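Local atomic coordinates of adenylyltransferase and sulfurtransferase uba4 (Chaetomium thermophilum, PDB entry 6YUB), a protein that probably activates a ubiquitin-like sulfur carrier by adenylating its C-terminal glycine and then thiolating it, for wobble-position tRNA thiolation and molybdenum cofactor biosynthesis. Residues Val158-Gln163 against Ile253-Leu258; Leu30-Ala35 against Lys224-Gln229. One frame throughout, in Å; residues are numbered along the deposited sequence.

Contact 1 (Val158-Gln163 against Ile253-Leu258); sequences VQKSGQ and IYTYDL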
# COMPACT_ATOMS: atom_id res chain seq x y z
N VAL B 158 0.60 12.16 5.81
CA VAL B 158 1.55 13.27 5.73
C VAL B 158 1.76 13.59 4.25
O VAL B 158 2.33 12.78 3.51
CB VAL B 158 2.90 12.94 6.40
CG1 VAL B 158 3.85 14.11 6.27
CG2 VAL B 158 2.69 12.57 7.86
N GLN B 159 1.30 14.76 3.83
CA GLN B 159 1.44 15.21 2.44
C GLN B 159 0.71 14.20 1.56
O GLN B 159 -0.46 13.89 1.85
CB GLN B 159 2.92 15.41 2.14
N LYS B 160 1.34 13.67 0.51
CA LYS B 160 0.71 12.70 -0.38
C LYS B 160 1.08 11.27 -0.01
O LYS B 160 1.14 10.40 -0.89
CB LYS B 160 1.11 13.00 -1.82
CG LYS B 160 2.60 12.81 -2.09
CD LYS B 160 3.16 13.94 -2.94
CE LYS B 160 4.61 13.68 -3.33
NZ LYS B 160 5.53 13.63 -2.16
N SER B 161 1.31 11.00 1.27
CA SER B 161 1.85 9.72 1.69
C SER B 161 1.21 9.29 3.00
O SER B 161 0.49 10.04 3.65
CB SER B 161 3.38 9.79 1.86
OG SER B 161 3.72 10.27 3.15
N GLY B 162 1.50 8.04 3.38
CA GLY B 162 1.12 7.53 4.68
C GLY B 162 2.33 6.94 5.37
O GLY B 162 3.36 6.67 4.75
N GLN B 163 2.19 6.72 6.67
CA GLN B 163 3.30 6.23 7.48
C GLN B 163 2.79 5.24 8.51
O GLN B 163 1.63 5.27 8.92
CB GLN B 163 4.02 7.38 8.20
CG GLN B 163 4.57 8.44 7.26
CD GLN B 163 5.40 9.48 7.98
OE1 GLN B 163 6.09 10.29 7.35
NE2 GLN B 163 5.34 9.48 9.30
N ILE B 253 6.85 4.11 4.77
CA ILE B 253 6.35 5.31 4.11
C ILE B 253 5.83 4.90 2.74
O ILE B 253 6.59 4.42 1.90
CB ILE B 253 7.42 6.40 3.97
CG1 ILE B 253 7.98 6.77 5.35
CG2 ILE B 253 6.85 7.63 3.27
CD1 ILE B 253 9.03 7.86 5.33
N TYR B 254 4.53 5.09 2.51
CA TYR B 254 3.91 4.80 1.23
C TYR B 254 3.54 6.12 0.55
O TYR B 254 2.71 6.88 1.08
CB TYR B 254 2.67 3.92 1.40
CG TYR B 254 1.91 3.72 0.11
CD1 TYR B 254 2.57 3.31 -1.04
CD2 TYR B 254 0.55 3.95 0.04
CE1 TYR B 254 1.89 3.13 -2.23
CE2 TYR B 254 -0.15 3.77 -1.14
CZ TYR B 254 0.53 3.36 -2.27
OH TYR B 254 -0.15 3.18 -3.45
N THR B 255 4.14 6.38 -0.60
CA THR B 255 3.89 7.59 -1.36
C THR B 255 2.95 7.28 -2.52
O THR B 255 3.18 6.32 -3.27
CB THR B 255 5.20 8.19 -1.88
OG1 THR B 255 6.07 8.45 -0.78
CG2 THR B 255 4.93 9.49 -2.63
N TYR B 256 1.91 8.09 -2.67
CA TYR B 256 0.83 7.86 -3.64
C TYR B 256 0.76 9.07 -4.56
O TYR B 256 0.42 10.17 -4.12
CB TYR B 256 -0.49 7.63 -2.91
CG TYR B 256 -1.68 7.30 -3.79
CD1 TYR B 256 -2.44 8.31 -4.37
CD2 TYR B 256 -2.06 5.99 -4.02
CE1 TYR B 256 -3.53 8.02 -5.16
CE2 TYR B 256 -3.15 5.69 -4.81
CZ TYR B 256 -3.88 6.71 -5.38
OH TYR B 256 -4.98 6.42 -6.17
N ASP B 257 1.06 8.86 -5.84
CA ASP B 257 1.01 9.91 -6.85
C ASP B 257 0.00 9.51 -7.92
O ASP B 257 0.10 8.42 -8.49
CB ASP B 257 2.39 10.14 -7.46
CG ASP B 257 2.46 11.43 -8.26
OD1 ASP B 257 1.57 11.66 -9.10
OD2 ASP B 257 3.41 12.21 -8.04
N LEU B 258 -0.96 10.40 -8.18
CA LEU B 258 -2.06 10.07 -9.07
C LEU B 258 -1.63 9.90 -10.52
O LEU B 258 -2.38 9.30 -11.31
CB LEU B 258 -3.14 11.15 -8.98
CG LEU B 258 -3.88 11.24 -7.65
CD1 LEU B 258 -4.60 12.57 -7.52
CD2 LEU B 258 -4.87 10.09 -7.51

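Contact 2 (Leu30-Ala35 against Lys224-Gln229); sequences LRLMNA and KILVSQ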
# COMPACT_ATOMS: atom_id res chain seq x y z
N LEU B 30 -6.57 -18.29 20.22
CA LEU B 30 -6.91 -17.95 21.60
C LEU B 30 -6.21 -16.67 22.05
O LEU B 30 -6.77 -15.91 22.85
CB LEU B 30 -6.53 -19.10 22.53
CG LEU B 30 -7.39 -20.36 22.45
CD1 LEU B 30 -6.77 -21.49 23.24
CD2 LEU B 30 -8.81 -20.07 22.94
N ARG B 31 -5.00 -16.41 21.55
CA ARG B 31 -4.29 -15.19 21.91
C ARG B 31 -5.01 -13.96 21.37
O ARG B 31 -5.02 -12.90 22.01
CB ARG B 31 -2.86 -15.25 21.40
CG ARG B 31 -1.95 -16.08 22.28
CD ARG B 31 -0.60 -16.34 21.63
NE ARG B 31 0.20 -17.27 22.42
CZ ARG B 31 1.42 -17.69 22.09
NH1 ARG B 31 1.99 -17.26 20.98
NH2 ARG B 31 2.06 -18.54 22.88
N LEU B 32 -5.60 -14.06 20.17
CA LEU B 32 -6.43 -12.97 19.68
C LEU B 32 -7.67 -12.80 20.54
O LEU B 32 -8.02 -11.69 20.96
CB LEU B 32 -6.81 -13.22 18.22
CG LEU B 32 -5.68 -13.25 17.21
CD1 LEU B 32 -6.21 -13.65 15.83
CD2 LEU B 32 -4.96 -11.90 17.15
N MET B 33 -8.35 -13.91 20.84
CA MET B 33 -9.62 -13.85 21.57
C MET B 33 -9.44 -13.42 23.02
O MET B 33 -10.39 -12.91 23.61
CB MET B 33 -10.31 -15.21 21.51
CG MET B 33 -10.67 -15.65 20.10
SD MET B 33 -11.11 -17.40 20.01
CE MET B 33 -12.42 -17.49 21.22
N ASN B 34 -8.27 -13.63 23.60
CA ASN B 34 -7.98 -13.17 24.95
C ASN B 34 -7.34 -11.79 24.98
O ASN B 34 -6.99 -11.31 26.06
CB ASN B 34 -7.06 -14.18 25.66
CG ASN B 34 -7.79 -15.47 26.01
OD1 ASN B 34 -8.94 -15.45 26.43
ND2 ASN B 34 -7.11 -16.60 25.82
N ALA B 35 -7.20 -11.14 23.83
CA ALA B 35 -6.51 -9.86 23.74
C ALA B 35 -7.49 -8.70 23.84
O ALA B 35 -8.69 -8.84 23.60
CB ALA B 35 -5.72 -9.77 22.43
N LYS B 224 0.07 -9.60 14.48
CA LYS B 224 1.41 -10.16 14.66
C LYS B 224 1.82 -10.14 16.12
O LYS B 224 2.29 -11.14 16.67
CB LYS B 224 2.43 -9.37 13.84
CG LYS B 224 2.44 -9.64 12.35
CD LYS B 224 3.58 -8.86 11.71
CE LYS B 224 3.40 -8.71 10.21
NZ LYS B 224 4.42 -7.77 9.65
N ILE B 225 1.67 -8.98 16.77
CA ILE B 225 2.12 -8.82 18.15
C ILE B 225 1.43 -9.82 19.06
O ILE B 225 2.08 -10.52 19.85
CB ILE B 225 1.89 -7.37 18.63
CG1 ILE B 225 2.77 -6.41 17.84
CG2 ILE B 225 2.15 -7.27 20.13
CD1 ILE B 225 2.39 -4.95 17.99
N LEU B 226 0.10 -9.92 18.96
CA LEU B 226 -0.66 -10.77 19.87
C LEU B 226 -0.40 -12.25 19.60
O LEU B 226 -0.28 -13.04 20.54
CB LEU B 226 -2.15 -10.45 19.74
CG LEU B 226 -2.56 -9.05 20.21
CD1 LEU B 226 -3.98 -8.73 19.77
CD2 LEU B 226 -2.42 -8.93 21.72
N VAL B 227 -0.31 -12.64 18.33
CA VAL B 227 -0.19 -14.06 18.00
C VAL B 227 1.19 -14.58 18.38
O VAL B 227 1.32 -15.67 18.95
CB VAL B 227 -0.49 -14.28 16.51
CG1 VAL B 227 0.03 -15.64 16.06
CG2 VAL B 227 -1.98 -14.16 16.26
N SER B 228 2.25 -13.83 18.07
CA SER B 228 3.61 -14.23 18.40
C SER B 228 4.10 -13.65 19.71
O SER B 228 5.27 -13.84 20.06
CB SER B 228 4.56 -13.83 17.27
OG SER B 228 4.11 -14.33 16.02
N GLN B 229 3.25 -12.94 20.45
CA GLN B 229 3.63 -12.36 21.74
C GLN B 229 4.88 -11.49 21.61
O GLN B 229 5.80 -11.55 22.43
CB GLN B 229 3.85 -13.45 22.79
CG GLN B 229 2.64 -14.34 23.01
CD GLN B 229 2.81 -15.25 24.22
OE1 GLN B 229 3.68 -16.12 24.24
NE2 GLN B 229 1.98 -15.04 25.22

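Contact 1 (Val158-Gln163 against Ile253-Leu258)
Ser161 faces Thr255 and Gln163 faces Ile253 where two antiparallel strands meet in the mixed sheet of the ThiF-family adenylation domain, next to the type II' turn that runs from Val158 to Ser161. Gly162 and Tyr254 form the hydrogen-bonded pair between them: Gly162 N donates a hydrogen bond to Tyr254 O (2.8 Å) and Tyr254 N donates one to Gly162 O. Beyond the strand end, Tyr256 N reaches Lys160 O at 3.0 Å.

Ser161 suits the end of the turn because its hydroxyl can bend back on it. With OG tucked between the backbone N and carbonyl carbon (chi1 85°), it donates to Val158 O at 2.9 Å, in the carbonyl plane, and Ile253 CG2 lies against the same OG. The branched residues opposite are natural strand formers. Ile253 sets CG2 anti to its backbone N and keeps CG1 beside that nitrogen, which leaves CG1 4.3 Å from Gln163 CG. Thr255 CG2 meets Lys160 CG at 4.1 Å, where the bent aliphatic chain of the lysine passes obliquely.

Gly162 leaves the other face to Tyr254, whose ring stacks on Phe267 and packs against Met213 of helix 208-228. The side chain of Tyr256 lies against Met207 and against Val210 of the same helix, and its OH bonds to the backbone of another protein chain, while Tyr256 CB stays 3.8 Å from Lys160 O.

Contact 2 (Leu30-Ala35 against Lys224-Gln229)
Val227 O accepts a 2.7 Å hydrogen bond from Arg31 NH1, with an N-H...O angle of 154°. The oxygen lies in the guanidinium plane, at its edge, but the nitrogen is tilted 23° from the plane of the carbonyl. Arginine suits this place by its length: CG stands beside the backbone N, and from there the chain runs extended to NE, its CD passing 3.5 Å from Leu226 O, to bring the cationic head to the last turn of the other helix. The Gln229 amide stacks on one face of that head, the two planes 17° apart; Gln229 OE1 lies 3.2 Å from Arg31 NH2, over the rim of that face, too poorly angled for a hydrogen bond.

Here the C-terminal ends of helices 25-33 and 208-228 meet in the ThiF-family domain, and carbonyls at a helix end would probably welcome a positive charge. Below the polar layer the contact is apolar. Leu32 CD2 lies 3.8 Å from Val227 CG2 and also touches Leu226 CB. The small Ala35 lets the Leu226 fork close in tightly, CD1 coming to 3.3 Å from Ala35 CB; Leu226 packs further on Val127 of strand 127-130.

Overall arrangement
From the N terminus the chain passes the end of helix 25-33 and the residues after it (30-35), the first half of contact 2, then enters strand 36-40 and the parallel, probably nucleotide-binding half of the sheet. It leaves strand 152-158 through the turn and start of strand 161-167 (158-163), the first half of contact 1. Helix 208-228 then returns to helix 25-33, closing contact 2 across 188 residues, and strand 250-255 closes contact 1 across 89. The two closures therefore cross rather than nest. Contact 1 joins neighbouring antiparallel strands, while contact 2 ties helix 208-228 to helix 25-33 near the N terminus. Their centres lie 30 Å apart, on opposite sides of the chain's centre.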